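Side-chain contacts in ML032222a iGluR (Mnemiopsis leidyi, PDB 4YKI), which binds glycine in its ligand-binding domain and probably works as a subunit of a glycine-activated ion channel of the ionotropic glutamate receptor family: residues Ala65-Lys68 and Thr69-Glu72; Arg78-Asp82 and Asp83-Met87; Leu128-Leu131 and Asp132-Lys135. All blocks are in the same frame, centred on the assembly; numbering follows the deposited sequence.

Overall arrangement
All three contacts are local and follow one another along the chain. Contacts 1 and 2 are neighbours, with centres about 17 Å apart: contact 1 lies in the loop between strand 52-56 and helix 75-81, and contact 2 ends that helix and leads into strand 87-89, which lies in one parallel sheet with strand 52-56. Glu72 packs against Arg78 where they meet. Contact 3 comes later, between strands 109-118 and 137-141 of the mixed sheet, its centre about 28 Å from contact 1 and about 39 Å from contact 2. As in other receptors of this family, contacts 1 and 2 probably lie in one lobe of the clamshell and contact 3 in the other, with glycine between.

Contact 1 of 3, residues Ala65-Lys68 and Thr69-Glu72; sequences ALNK and TTNE
An Asx turn at Asn67 runs into an ST turn at Thr70, and together they bend the chain back on itself between Asn67 and Glu72. The Asx turn rests on one oxygen: Thr69 N donates to Asn67 OD1 at 2.7 Å, and Thr70 N donates to Asn67 OD1 at 3.1 Å. Thr69 N arrives in the plane of the amide carbonyl, whereas Thr70 N comes from above it, 52° out of plane, so two donors share the oxygen without competing for one direction. CG of Asn67 stands anti to its backbone N (chi1 -175°), which swings the amide forward over the turn.

All this happens at the surface, in the loop that joins strand 52-56 to helix 75-81 of the glycine-binding domain; within it the Ala65 side chain is about 8 Å from the bound glycine, and Ala65 N is held by the side chain of Asn74. Thr70 OG1 accepts from Glu72 N at 3.2 Å, closing the ST turn. Thr70 OG1 also lies against the Asn67 side chain, 3.2 Å from Asn67 CB, and the two side chains cross at about a right angle. The base of the Asn67-Glu72 turn is closed by backbone: Asn67 N reaches Glu72 O at 2.8 Å in a nearly straight bond, 171° at the hydrogen, while the bond from Asn71 N to Asn67 O is weak. Leu66 covers this closure from the side, its CD1 methyl 3.5 Å from Glu72 O. On the other side of Glu72 O from that methyl, a water donates to this oxygen and to Ala65 O.

Contact 2 of 3, residues Arg78-Asp82 and Asp83-Met87; sequences RDLLD and DKTDM
Asp79 and Lys84 are brought together by matching first torsions: each CG stands anti to its own carbonyl carbon (chi1 -82° and -67°), and beyond that the lysine runs extended. The lysine chain therefore crosses the aspartate at a slant, Lys84 CD 3.7 Å from Asp79 OD1, while the ammonium overshoots and leaves Lys84 NZ 4.3 Å from Asp79 OD1, too far for a salt bridge. A water bridges the two: it accepts from Lys84 NZ and donates to Asp79 OD1 and Asp82 OD2.

The backbone underneath is a Schellman motif that ends helix 75-81, with Asp83 as the C-prime residue at positive phi. Lys84 N bonds to Asp79 O at 2.9 Å, and Asp83 N bonds to Leu80 O at 3.0 Å. Past the turn, Thr85 sets its OG1 against the helix, 3.2 Å from Leu80 CA, and Leu80 CD1 reaches along the outgoing chain to Thr85 O at 3.4 Å. Asp86 then pairs with Arg11 of strand 9-13 as the chain enters the sheet.

Four residues before Asp82, Arg78 sends its NE to Asp82 OD2 as a salt bridge of 2.9 Å, on the syn side, tilted 23° from the carboxylate plane. Asp79 and Asp82 lie at the negative end of the helix dipole, which is likely to disfavour them; the positive charges of Arg78 and the water-linked Lys84 would probably offset part of this.

Contact 3 of 3, residues Leu128-Leu131 and Asp132-Lys135; sequences LELL and DQDK
Gln133 folds back onto the 3-10 segment that includes Leu128-Leu131 and puts its side-chain amide on the backbone of Leu130. Gln133 NE2 donates to Leu130 O at 3.0 Å in a nearly straight bond, 172° at the hydrogen. The fit is flat on both sides: the nitrogen lies on a lone pair in the plane of the Leu130 carbonyl, and that oxygen in turn lies in the plane of the glutamine amide. Alongside, Leu130 CD2 packs 3.7 Å from Gln133 NE2, the two side chains pointing the same way.

The glutamine gets there by two bends. Its CG is tucked between the backbone N and the carbonyl carbon (chi1 58°), and a second turn at chi2 curls the amide back. The first bend carries Gln133 CG close over the preceding turn, 3.4 Å from Glu129 O.

That same Glu129 O accepts Asp132 N at 3.2 Å. One residue earlier, Leu131 N bonds to Leu128 O at 3.1 Å, so the winding is built on three-residue steps.

The other end of the Gln133 amide is used as well, its OE1 taking the backbone N-H of Tyr136 just before strand 137-141. With an alanine here, Leu130 O and Tyr136 N would probably both be left without their side-chain mate, and the chain beyond Asp132 is likely to be less firmly tied to the 3-10 turn. Outside this first shell, Leu130 and Gln133 both rest on Trp138 of strand 137-141, while Leu128 and Leu131 pack on Leu161 of helix 157-164. At the far end of the segment, Lys135 NZ is hydrogen-bonded to two backbone carbonyl oxygens, Glu120 O and Thr122 O.

Contact 1 of 3, residues Ala65-Lys68 and Thr69-Glu72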
loop_
_atom_site.group_PDB
_atom_site.type_symbol
_atom_site.label_atom_id
_atom_site.label_comp_id
_atom_site.label_asym_id
_atom_site.label_seq_id
_atom_site.Cartn_x
_atom_site.Cartn_y
_atom_site.Cartn_z
ATOM N N ALA B 65 -17.376 9.643 8.795
ATOM C CA ALA B 65 -17.488 10.356 7.545
ATOM C C ALA B 65 -17.809 11.806 7.849
ATOM O O ALA B 65 -18.210 12.148 8.972
ATOM C CB ALA B 65 -18.589 9.740 6.664
ATOM N N LEU B 66 -17.643 12.651 6.838
ATOM C CA LEU B 66 -17.903 14.074 6.954
ATOM C C LEU B 66 -19.328 14.395 6.483
ATOM O O LEU B 66 -19.718 14.063 5.353
ATOM C CB LEU B 66 -16.884 14.846 6.119
ATOM C CG LEU B 66 -17.023 16.372 6.086
ATOM C CD1 LEU B 66 -16.944 16.996 7.457
ATOM C CD2 LEU B 66 -15.912 16.917 5.217
ATOM N N ASN B 67 -20.098 15.030 7.348
ATOM C CA ASN B 67 -21.445 15.478 7.006
ATOM C C ASN B 67 -21.349 16.795 6.258
ATOM O O ASN B 67 -20.829 17.767 6.786
ATOM C CB ASN B 67 -22.228 15.648 8.302
ATOM C CG ASN B 67 -23.690 15.986 8.078
ATOM O OD1 ASN B 67 -24.022 16.908 7.337
ATOM N ND2 ASN B 67 -24.568 15.241 8.735
ATOM N N LYS B 68 -21.842 16.822 5.025
ATOM C CA LYS B 68 -21.723 18.031 4.217
ATOM C C LYS B 68 -22.706 19.136 4.628
ATOM O O LYS B 68 -22.540 20.285 4.227
ATOM C CB LYS B 68 -21.888 17.695 2.732
ATOM C CG LYS B 68 -20.696 16.953 2.136
ATOM C CD LYS B 68 -20.320 17.524 0.781
ATOM C CE LYS B 68 -18.982 16.994 0.302
ATOM N NZ LYS B 68 -18.512 17.715 -0.914
ATOM N N THR B 69 -23.711 18.797 5.427
ATOM C CA THR B 69 -24.668 19.799 5.906
ATOM C C THR B 69 -24.027 20.583 7.067
ATOM O O THR B 69 -24.010 21.813 7.074
ATOM C CB THR B 69 -26.015 19.156 6.357
ATOM O OG1 THR B 69 -26.515 18.255 5.351
ATOM C CG2 THR B 69 -27.051 20.238 6.636
ATOM N N THR B 70 -23.466 19.855 8.030
ATOM C CA THR B 70 -22.922 20.438 9.254
ATOM C C THR B 70 -21.418 20.690 9.221
ATOM O O THR B 70 -20.881 21.389 10.090
ATOM C CB THR B 70 -23.137 19.494 10.428
ATOM O OG1 THR B 70 -22.411 18.286 10.162
ATOM C CG2 THR B 70 -24.607 19.174 10.615
ATOM N N ASN B 71 -20.743 20.103 8.241
ATOM C CA ASN B 71 -19.288 20.132 8.158
ATOM C C ASN B 71 -18.602 19.515 9.388
ATOM O O ASN B 71 -17.490 19.914 9.744
ATOM C CB ASN B 71 -18.778 21.563 7.937
ATOM C CG ASN B 71 -17.337 21.602 7.444
ATOM O OD1 ASN B 71 -16.907 20.749 6.658
ATOM N ND2 ASN B 71 -16.578 22.585 7.917
ATOM N N GLU B 72 -19.261 18.552 10.021
ATOM C CA GLU B 72 -18.685 17.843 11.148
ATOM C C GLU B 72 -18.465 16.378 10.788
ATOM O O GLU B 72 -19.121 15.816 9.897
ATOM C CB GLU B 72 -19.599 17.932 12.369
ATOM C CG GLU B 72 -19.928 19.362 12.826
ATOM C CD GLU B 72 -18.779 20.060 13.546
ATOM O OE1 GLU B 72 -17.725 19.428 13.776
ATOM O OE2 GLU B 72 -18.937 21.253 13.897
HETATM O O HOH W 1 -20.517 13.244 10.357
#

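Contact 2 of 3, residues Arg78-Asp82 and Asp83-Met87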
loop_
_atom_site.group_PDB
_atom_site.type_symbol
_atom_site.label_atom_id
_atom_site.label_comp_id
_atom_site.label_asym_id
_atom_site.label_seq_id
_atom_site.Cartn_x
_atom_site.Cartn_y
_atom_site.Cartn_z
ATOM N N ARG B 78 -14.060 11.364 14.383
ATOM C CA ARG B 78 -14.430 12.462 15.271
ATOM C C ARG B 78 -13.770 12.336 16.638
ATOM O O ARG B 78 -13.301 13.324 17.199
ATOM C CB ARG B 78 -15.958 12.558 15.408
ATOM C CG ARG B 78 -16.461 13.646 16.340
ATOM C CD ARG B 78 -16.060 15.055 15.926
ATOM N NE ARG B 78 -16.689 16.051 16.801
ATOM C CZ ARG B 78 -17.925 16.523 16.652
ATOM N NH1 ARG B 78 -18.701 16.149 15.643
ATOM N NH2 ARG B 78 -18.380 17.394 17.531
ATOM N N ASP B 79 -13.721 11.117 17.175
ATOM C CA ASP B 79 -13.087 10.930 18.477
ATOM C C ASP B 79 -11.613 11.315 18.424
ATOM O O ASP B 79 -11.074 11.869 19.373
ATOM C CB ASP B 79 -13.217 9.478 18.942
ATOM C CG ASP B 79 -14.549 9.149 19.600
ATOM O OD1 ASP B 79 -15.446 10.009 19.690
ATOM O OD2 ASP B 79 -14.672 7.963 19.997
ATOM N N LEU B 80 -10.939 10.975 17.320
ATOM C CA LEU B 80 -9.532 11.352 17.152
ATOM C C LEU B 80 -9.384 12.885 17.089
ATOM O O LEU B 80 -8.554 13.452 17.778
ATOM C CB LEU B 80 -8.984 10.685 15.885
ATOM C CG LEU B 80 -7.487 10.821 15.642
ATOM C CD1 LEU B 80 -6.705 10.067 16.690
ATOM C CD2 LEU B 80 -7.125 10.287 14.283
ATOM N N LEU B 81 -10.210 13.542 16.281
ATOM C CA LEU B 81 -10.179 15.003 16.159
ATOM C C LEU B 81 -10.441 15.694 17.483
ATOM O O LEU B 81 -9.884 16.751 17.742
ATOM C CB LEU B 81 -11.194 15.476 15.127
ATOM C CG LEU B 81 -10.852 15.078 13.687
ATOM C CD1 LEU B 81 -12.007 15.398 12.764
ATOM C CD2 LEU B 81 -9.583 15.773 13.182
ATOM N N ASP B 82 -11.281 15.077 18.320
ATOM C CA ASP B 82 -11.643 15.657 19.608
ATOM C C ASP B 82 -10.686 15.274 20.730
ATOM O O ASP B 82 -10.948 15.591 21.884
ATOM C CB ASP B 82 -13.048 15.204 20.005
ATOM C CG ASP B 82 -14.148 15.862 19.189
ATOM O OD1 ASP B 82 -13.875 16.838 18.456
ATOM O OD2 ASP B 82 -15.284 15.372 19.284
ATOM N N ASP B 83 -9.580 14.602 20.406
ATOM C CA ASP B 83 -8.545 14.218 21.366
ATOM C C ASP B 83 -9.041 13.214 22.394
ATOM O O ASP B 83 -8.472 13.094 23.462
ATOM C CB ASP B 83 -7.949 15.456 22.059
ATOM C CG ASP B 83 -6.707 15.148 22.902
ATOM O OD1 ASP B 83 -5.796 14.399 22.442
ATOM O OD2 ASP B 83 -6.636 15.671 24.045
ATOM N N LYS B 84 -10.080 12.465 22.053
ATOM C CA LYS B 84 -10.459 11.312 22.866
ATOM C C LYS B 84 -9.515 10.131 22.645
ATOM O O LYS B 84 -9.335 9.286 23.542
ATOM C CB LYS B 84 -11.904 10.913 22.575
ATOM C CG LYS B 84 -12.885 11.988 23.039
ATOM C CD LYS B 84 -14.330 11.625 22.823
ATOM C CE LYS B 84 -15.280 12.686 23.407
ATOM N NZ LYS B 84 -16.670 12.448 22.964
ATOM N N THR B 85 -8.923 10.080 21.456
ATOM C CA THR B 85 -7.965 9.046 21.105
ATOM C C THR B 85 -6.729 9.681 20.469
ATOM O O THR B 85 -6.758 10.838 20.024
ATOM C CB THR B 85 -8.578 8.025 20.154
ATOM O OG1 THR B 85 -9.103 8.743 19.039
ATOM C CG2 THR B 85 -9.675 7.232 20.838
ATOM N N ASP B 86 -5.647 8.904 20.439
ATOM C CA ASP B 86 -4.360 9.293 19.864
ATOM C C ASP B 86 -4.061 8.633 18.524
ATOM O O ASP B 86 -3.217 9.109 17.763
ATOM C CB ASP B 86 -3.263 8.880 20.825
ATOM C CG ASP B 86 -3.450 9.480 22.179
ATOM O OD1 ASP B 86 -3.631 10.699 22.221
ATOM O OD2 ASP B 86 -3.455 8.748 23.182
ATOM N N MET B 87 -4.704 7.502 18.264
ATOM C CA MET B 87 -4.510 6.752 17.038
ATOM C C MET B 87 -5.732 5.880 16.852
ATOM O O MET B 87 -6.291 5.431 17.841
ATOM C CB MET B 87 -3.226 5.901 17.140
ATOM C CG MET B 87 -2.889 5.090 15.885
ATOM S SD MET B 87 -1.228 4.353 15.898
ATOM C CE MET B 87 -1.457 2.967 17.014
HETATM O O HOH W 2 -16.278 12.601 20.092
#

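Contact 3 of 3, residues Leu128-Leu131 and Asp132-Lys135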
loop_
_atom_site.group_PDB
_atom_site.type_symbol
_atom_site.label_atom_id
_atom_site.label_comp_id
_atom_site.label_asym_id
_atom_site.label_seq_id
_atom_site.Cartn_x
_atom_site.Cartn_y
_atom_site.Cartn_z
ATOM N N LEU B 128 -23.922 -0.401 -11.148
ATOM C CA LEU B 128 -24.770 0.672 -11.653
ATOM C C LEU B 128 -26.035 0.119 -12.297
ATOM O O LEU B 128 -27.020 0.851 -12.439
ATOM C CB LEU B 128 -24.020 1.597 -12.614
ATOM C CG LEU B 128 -22.921 2.465 -11.971
ATOM C CD1 LEU B 128 -22.269 3.363 -13.024
ATOM C CD2 LEU B 128 -23.416 3.312 -10.799
ATOM N N GLU B 129 -26.025 -1.166 -12.653
ATOM C CA GLU B 129 -27.235 -1.815 -13.156
ATOM C C GLU B 129 -28.396 -1.781 -12.164
ATOM O O GLU B 129 -29.561 -1.887 -12.557
ATOM C CB GLU B 129 -26.936 -3.267 -13.523
ATOM C CG GLU B 129 -25.990 -3.365 -14.703
ATOM C CD GLU B 129 -25.521 -4.775 -15.013
ATOM O OE1 GLU B 129 -25.993 -5.737 -14.373
ATOM O OE2 GLU B 129 -24.659 -4.904 -15.915
ATOM N N LEU B 130 -28.091 -1.642 -10.880
ATOM C CA LEU B 130 -29.121 -1.572 -9.861
ATOM C C LEU B 130 -30.110 -0.422 -10.085
ATOM O O LEU B 130 -31.272 -0.515 -9.682
ATOM C CB LEU B 130 -28.468 -1.434 -8.484
ATOM C CG LEU B 130 -27.804 -2.707 -7.963
ATOM C CD1 LEU B 130 -26.828 -2.373 -6.862
ATOM C CD2 LEU B 130 -28.825 -3.722 -7.486
ATOM N N LEU B 131 -29.642 0.655 -10.711
ATOM C CA LEU B 131 -30.451 1.869 -10.871
ATOM C C LEU B 131 -31.588 1.701 -11.879
ATOM O O LEU B 131 -32.526 2.509 -11.894
ATOM C CB LEU B 131 -29.571 3.054 -11.282
ATOM C CG LEU B 131 -28.492 3.453 -10.269
ATOM C CD1 LEU B 131 -27.591 4.555 -10.831
ATOM C CD2 LEU B 131 -29.106 3.881 -8.937
ATOM N N ASP B 132 -31.509 0.667 -12.714
ATOM C CA ASP B 132 -32.451 0.477 -13.817
ATOM C C ASP B 132 -33.305 -0.772 -13.616
ATOM O O ASP B 132 -33.742 -1.381 -14.592
ATOM C CB ASP B 132 -31.689 0.363 -15.140
ATOM C CG ASP B 132 -30.961 1.643 -15.517
ATOM O OD1 ASP B 132 -31.500 2.739 -15.250
ATOM O OD2 ASP B 132 -29.852 1.557 -16.089
ATOM N N GLN B 133 -33.549 -1.154 -12.362
ATOM C CA GLN B 133 -34.308 -2.370 -12.066
ATOM C C GLN B 133 -34.892 -2.273 -10.668
ATOM O O GLN B 133 -34.548 -1.346 -9.917
ATOM C CB GLN B 133 -33.389 -3.589 -12.170
ATOM C CG GLN B 133 -32.173 -3.549 -11.233
ATOM C CD GLN B 133 -32.468 -4.060 -9.824
ATOM O OE1 GLN B 133 -32.855 -5.213 -9.637
ATOM N NE2 GLN B 133 -32.267 -3.202 -8.826
ATOM N N ASP B 134 -35.762 -3.224 -10.311
ATOM C CA ASP B 134 -36.329 -3.247 -8.956
ATOM C C ASP B 134 -36.472 -4.645 -8.368
ATOM O O ASP B 134 -37.141 -4.822 -7.359
ATOM C CB ASP B 134 -37.652 -2.472 -8.860
ATOM C CG ASP B 134 -38.724 -3.013 -9.765
ATOM O OD1 ASP B 134 -38.515 -4.054 -10.411
ATOM O OD2 ASP B 134 -39.800 -2.385 -9.827
ATOM N N LYS B 135 -35.796 -5.622 -8.960
ATOM C CA LYS B 135 -35.729 -6.950 -8.365
ATOM C C LYS B 135 -34.910 -6.946 -7.078
ATOM O O LYS B 135 -35.322 -7.510 -6.050
ATOM C CB LYS B 135 -35.099 -7.946 -9.336
ATOM C CG LYS B 135 -34.900 -9.339 -8.725
ATOM C CD LYS B 135 -34.346 -10.364 -9.714
ATOM C CE LYS B 135 -34.035 -11.673 -9.022
ATOM N NZ LYS B 135 -33.607 -12.680 -10.000
#